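Local coordinates for protein polyhedrin (Simulium ubiquitum cypovirus, PDB 5A9A) that forms the crystalline matrix of cypovirus occlusion bodies (polyhedra), microcrystals that probably embed and protect virus particles outside the insect host, at residues L68-P73 with P205-N210; M150-C153 with G157-L160. All coordinates share one frame; numbering follows the deposited sequence.

Interaction 1: L68-P73 with P205-N210; sequences LYMDKP and PLYLDN
Tyr-69 meets Tyr-207 in a T-shaped (edge-to-face) stack that ties the loop between strand 57-62 and helix 76-87 to strand 201-208, an outermost strand of the chain's six-stranded antiparallel sheet. The ring planes stand at 85°, and the CD2-CE2 edge of Tyr-207 lies over one face of Tyr-69, with CD2 3.8 Å from Tyr-69 CE1. A chi1 of -170° sets the Tyr-69 ring beside its own carbonyl carbon, where that edge can come over it. The Tyr-69 hydroxyl meets a water at 2.6 Å from OH; that water donates a weak bond to Leu-208 O. Tyr-207 is also tied to the Tyr-69 backbone: its OH donates to Tyr-69 O at 2.6 Å, in the carbonyl plane. Glu-101, a UTP-site residue, accepts bonds from the backbone N of Met-70 and Asp-71 through OE1, and Lys-80 of a second subunit packs on Met-70 and Tyr-207. Met-70 itself runs extended beyond CG; its SD lies oblique to the Tyr-207 ring, 5.0 Å from the centroid, a Met-aromatic contact. Its methyl reaches over the ring centre in a CH-pi contact, CE 3.6 Å from the Tyr-207 centroid and 14° off the normal.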
loop_
_atom_site.group_PDB
_atom_site.type_symbol
_atom_site.label_atom_id
_atom_site.label_comp_id
_atom_site.label_asym_id
_atom_site.label_seq_id
_atom_site.Cartn_x
_atom_site.Cartn_y
_atom_site.Cartn_z
ATOM N N LEU A 68 -8.551 -11.151 -11.654
ATOM C CA LEU A 68 -8.281 -11.918 -12.866
ATOM C C LEU A 68 -7.047 -12.816 -12.754
ATOM O O LEU A 68 -6.121 -12.550 -11.988
ATOM C CB LEU A 68 -8.146 -10.991 -14.075
ATOM C CG LEU A 68 -9.342 -10.073 -14.338
ATOM C CD1 LEU A 68 -9.155 -9.334 -15.653
ATOM C CD2 LEU A 68 -10.649 -10.855 -14.349
ATOM N N TYR A 69 -7.061 -13.879 -13.552
ATOM C CA TYR A 69 -6.059 -14.935 -13.510
ATOM C C TYR A 69 -4.636 -14.438 -13.771
ATOM O O TYR A 69 -3.731 -14.683 -12.971
ATOM C CB TYR A 69 -6.432 -16.002 -14.541
ATOM C CG TYR A 69 -5.628 -17.277 -14.458
ATOM C CD1 TYR A 69 -5.560 -18.005 -13.278
ATOM C CD2 TYR A 69 -4.957 -17.768 -15.569
ATOM C CE1 TYR A 69 -4.839 -19.181 -13.206
ATOM C CE2 TYR A 69 -4.228 -18.938 -15.505
ATOM C CZ TYR A 69 -4.176 -19.643 -14.321
ATOM O OH TYR A 69 -3.452 -20.810 -14.253
ATOM N N MET A 70 -4.435 -13.745 -14.889
ATOM C CA MET A 70 -3.096 -13.308 -15.275
ATOM C C MET A 70 -3.084 -11.874 -15.794
ATOM O O MET A 70 -2.286 -11.052 -15.347
ATOM C CB MET A 70 -2.519 -14.254 -16.330
ATOM C CG MET A 70 -2.229 -15.642 -15.793
ATOM S SD MET A 70 -1.025 -16.550 -16.777
ATOM C CE MET A 70 -0.314 -17.601 -15.513
ATOM N N ASP A 71 -3.964 -11.579 -16.744
ATOM C CA ASP A 71 -4.065 -10.233 -17.285
ATOM C C ASP A 71 -2.778 -9.853 -18.020
ATOM O O ASP A 71 -2.150 -8.840 -17.711
ATOM C CB ASP A 71 -4.342 -9.240 -16.154
ATOM C CG ASP A 71 -5.253 -8.105 -16.579
ATOM O OD1 ASP A 71 -5.458 -7.917 -17.796
ATOM O OD2 ASP A 71 -5.763 -7.398 -15.687
ATOM N N LYS A 72 -2.391 -10.675 -18.991
ATOM C CA LYS A 72 -1.200 -10.418 -19.793
ATOM C C LYS A 72 -1.460 -9.324 -20.822
ATOM O O LYS A 72 -2.609 -9.053 -21.170
ATOM C CB LYS A 72 -0.767 -11.687 -20.525
ATOM C CG LYS A 72 0.049 -12.668 -19.700
ATOM C CD LYS A 72 0.160 -14.008 -20.419
ATOM C CE LYS A 72 0.327 -13.824 -21.924
ATOM N NZ LYS A 72 0.255 -15.110 -22.670
ATOM N N PRO A 73 -0.384 -8.697 -21.324
ATOM C CA PRO A 73 -0.505 -7.662 -22.356
ATOM C C PRO A 73 -1.358 -8.100 -23.548
ATOM O O PRO A 73 -2.103 -7.286 -24.094
ATOM C CB PRO A 73 0.951 -7.417 -22.791
ATOM C CG PRO A 73 1.763 -8.517 -22.159
ATOM C CD PRO A 73 1.017 -8.917 -20.935
ATOM N N PRO A 205 1.540 -13.406 -6.545
ATOM C CA PRO A 205 0.636 -14.548 -6.715
ATOM C C PRO A 205 1.345 -15.774 -7.277
ATOM O O PRO A 205 2.160 -15.653 -8.193
ATOM C CB PRO A 205 -0.404 -14.026 -7.713
ATOM C CG PRO A 205 -0.394 -12.553 -7.528
ATOM C CD PRO A 205 1.036 -12.200 -7.222
ATOM N N LEU A 206 1.033 -16.939 -6.725
ATOM C CA LEU A 206 1.581 -18.199 -7.217
ATOM C C LEU A 206 0.535 -18.941 -8.029
ATOM O O LEU A 206 -0.656 -18.880 -7.726
ATOM C CB LEU A 206 2.038 -19.080 -6.056
ATOM C CG LEU A 206 3.270 -18.606 -5.284
ATOM C CD1 LEU A 206 3.401 -19.378 -3.981
ATOM C CD2 LEU A 206 4.522 -18.757 -6.132
ATOM N N TYR A 207 0.987 -19.648 -9.059
ATOM C CA TYR A 207 0.089 -20.421 -9.901
ATOM C C TYR A 207 0.298 -21.913 -9.676
ATOM O O TYR A 207 1.388 -22.441 -9.898
ATOM C CB TYR A 207 0.293 -20.048 -11.369
ATOM C CG TYR A 207 -0.084 -18.616 -11.658
ATOM C CD1 TYR A 207 0.839 -17.590 -11.501
ATOM C CD2 TYR A 207 -1.368 -18.284 -12.067
ATOM C CE1 TYR A 207 0.495 -16.274 -11.751
ATOM C CE2 TYR A 207 -1.722 -16.975 -12.319
ATOM C CZ TYR A 207 -0.788 -15.972 -12.161
ATOM O OH TYR A 207 -1.141 -14.667 -12.414
ATOM N N LEU A 208 -0.757 -22.578 -9.218
ATOM C CA LEU A 208 -0.706 -24.001 -8.910
ATOM C C LEU A 208 -1.673 -24.752 -9.824
ATOM O O LEU A 208 -2.857 -24.421 -9.896
ATOM C CB LEU A 208 -1.053 -24.240 -7.435
ATOM C CG LEU A 208 -0.166 -23.536 -6.398
ATOM C CD1 LEU A 208 -0.631 -22.111 -6.130
ATOM C CD2 LEU A 208 -0.133 -24.322 -5.094
ATOM N N ASP A 209 -1.162 -25.764 -10.520
ATOM C CA ASP A 209 -1.919 -26.440 -11.574
ATOM C C ASP A 209 -3.169 -27.165 -11.078
ATOM O O ASP A 209 -4.225 -27.098 -11.708
ATOM C CB ASP A 209 -1.034 -27.453 -12.300
ATOM C CG ASP A 209 0.022 -26.797 -13.163
ATOM O OD1 ASP A 209 -0.029 -25.563 -13.348
ATOM O OD2 ASP A 209 0.898 -27.527 -13.669
ATOM N N ASN A 210 -3.043 -27.868 -9.957
ATOM C CA ASN A 210 -4.100 -28.762 -9.500
ATOM C C ASN A 210 -4.159 -28.840 -7.979
ATOM O O ASN A 210 -3.308 -28.281 -7.288
ATOM C CB ASN A 210 -3.882 -30.157 -10.086
ATOM C CG ASN A 210 -2.581 -30.779 -9.628
ATOM O OD1 ASN A 210 -2.493 -31.305 -8.520
ATOM N ND2 ASN A 210 -1.560 -30.720 -10.480
HETATM O O HOH W 1 -2.848 -21.654 -11.900
#

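Interaction 2: M150-C153 with G157-L160; sequences MMKC and GRFL
Three backbone hydrogen bonds join 150-153 to 157-160 as a beta hairpin. Met-151 and Phe-159 form an antiparallel hydrogen-bonded pair: Met-151 N donates to Phe-159 O at 2.7 Å, and Phe-159 N returns a bond to Met-151 O at 2.8 Å. Nearer the turn, Cys-153 N reaches Gly-157 O at 3.0 Å. Lys-152 and Arg-158, the non-hydrogen-bonded pair, send extended chains out on one face, where Lys-152 NZ and Arg-158 NH2 end 4.4 Å apart. A water in the plane of the guanidinium accepts from Arg-158 NH2 at 3.0 Å and, weakly, from Lys-152 NZ. Arg-158 also bonds Gly-147 O through NH1 and makes a cation-pi contact with Trp-116. On the other face, Met-151 bends at chi3 (-79°), bringing CE to the edge of the Phe-159 ring, 4.0 Å from CD2. Cys-153 SG, nearer the turn, lies 4.1 Å from Phe-159 CB. At the far end Met-150 crosses Leu-160 at about a right angle, its CE 3.8 Å from Leu-160 CB. Backbone bonds thus set the register, sulfur-bearing side chains pack against Phe-159 and Leu-160, and the shared water probably eases the repulsion between the two cations.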
loop_
_atom_site.group_PDB
_atom_site.type_symbol
_atom_site.label_atom_id
_atom_site.label_comp_id
_atom_site.label_asym_id
_atom_site.label_seq_id
_atom_site.Cartn_x
_atom_site.Cartn_y
_atom_site.Cartn_z
ATOM N N MET A 150 -15.995 -19.096 9.248
ATOM C CA MET A 150 -14.867 -19.821 8.688
ATOM C C MET A 150 -14.769 -21.171 9.381
ATOM O O MET A 150 -14.833 -21.255 10.607
ATOM C CB MET A 150 -13.573 -19.033 8.882
ATOM C CG MET A 150 -13.652 -17.595 8.388
ATOM S SD MET A 150 -12.053 -16.762 8.381
ATOM C CE MET A 150 -11.141 -17.777 7.216
ATOM N N MET A 151 -14.620 -22.227 8.590
ATOM C CA MET A 151 -14.591 -23.580 9.128
ATOM C C MET A 151 -13.330 -23.802 9.956
ATOM O O MET A 151 -12.210 -23.606 9.481
ATOM C CB MET A 151 -14.689 -24.594 7.989
ATOM C CG MET A 151 -15.956 -24.430 7.156
ATOM S SD MET A 151 -16.022 -25.483 5.698
ATOM C CE MET A 151 -14.955 -24.578 4.577
ATOM N N LYS A 152 -13.524 -24.209 11.205
ATOM C CA LYS A 152 -12.428 -24.348 12.153
ATOM C C LYS A 152 -11.638 -25.626 11.895
ATOM O O LYS A 152 -12.193 -26.721 11.901
ATOM C CB LYS A 152 -12.977 -24.345 13.584
ATOM C CG LYS A 152 -11.916 -24.234 14.669
ATOM C CD LYS A 152 -12.539 -23.990 16.040
ATOM C CE LYS A 152 -11.489 -24.051 17.142
ATOM N NZ LYS A 152 -12.025 -23.641 18.471
ATOM N N CYS A 153 -10.336 -25.472 11.669
ATOM C CA CYS A 153 -9.453 -26.610 11.446
ATOM C C CYS A 153 -8.691 -26.930 12.721
ATOM O O CYS A 153 -8.351 -28.084 12.975
ATOM C CB CYS A 153 -8.466 -26.312 10.316
ATOM S SG CYS A 153 -9.230 -26.157 8.689
ATOM N N GLY A 157 -6.005 -22.224 13.024
ATOM C CA GLY A 157 -6.418 -21.947 11.661
ATOM C C GLY A 157 -7.872 -22.215 11.339
ATOM O O GLY A 157 -8.466 -23.178 11.829
ATOM N N ARG A 158 -8.438 -21.354 10.497
ATOM C CA ARG A 158 -9.791 -21.539 9.985
ATOM C C ARG A 158 -9.793 -21.326 8.477
ATOM O O ARG A 158 -8.904 -20.664 7.942
ATOM C CB ARG A 158 -10.764 -20.579 10.673
ATOM C CG ARG A 158 -10.730 -20.678 12.189
ATOM C CD ARG A 158 -11.938 -20.023 12.835
ATOM N NE ARG A 158 -11.888 -20.129 14.292
ATOM C CZ ARG A 158 -12.770 -19.576 15.120
ATOM N NH1 ARG A 158 -13.785 -18.865 14.644
ATOM N NH2 ARG A 158 -12.633 -19.735 16.429
ATOM N N PHE A 159 -10.799 -21.880 7.805
ATOM C CA PHE A 159 -10.803 -21.980 6.350
ATOM C C PHE A 159 -12.184 -21.604 5.811
ATOM O O PHE A 159 -13.201 -22.102 6.296
ATOM C CB PHE A 159 -10.441 -23.416 5.958
ATOM C CG PHE A 159 -10.141 -23.605 4.499
ATOM C CD1 PHE A 159 -8.903 -23.269 3.980
ATOM C CD2 PHE A 159 -11.090 -24.147 3.653
ATOM C CE1 PHE A 159 -8.622 -23.459 2.636
ATOM C CE2 PHE A 159 -10.816 -24.340 2.313
ATOM C CZ PHE A 159 -9.581 -23.995 1.803
ATOM N N LEU A 160 -12.218 -20.720 4.816
ATOM C CA LEU A 160 -13.485 -20.233 4.272
ATOM C C LEU A 160 -13.583 -20.466 2.767
ATOM O O LEU A 160 -12.639 -20.192 2.025
ATOM C CB LEU A 160 -13.650 -18.741 4.567
ATOM C CG LEU A 160 -14.946 -18.088 4.082
ATOM C CD1 LEU A 160 -16.135 -18.569 4.901
ATOM C CD2 LEU A 160 -14.833 -16.575 4.152
HETATM O O HOH W 2 -10.311 -20.809 18.035
#

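Both contacts reach the same six-stranded antiparallel sheet, at its two extremes within the chain: interaction 2 pairs the outermost strand 151-152 with its neighbour 157-163, and interaction 1 lies on the opposite outermost strand, 201-208. Their centres are about 25 Å apart and their nearest atoms about 12 Å, so they do not touch. Along the chain 68-73 comes first, then the hairpin 150-153 with 157-160, then 205-210; the short-range hairpin thus falls within the long span that interaction 1 bridges. Interaction 2 is local and lies away from the UTP site, whereas interaction 1 joins the sheet to a loop beside that site, so it places the edge of the sheet near both the nucleotide site and a subunit interface.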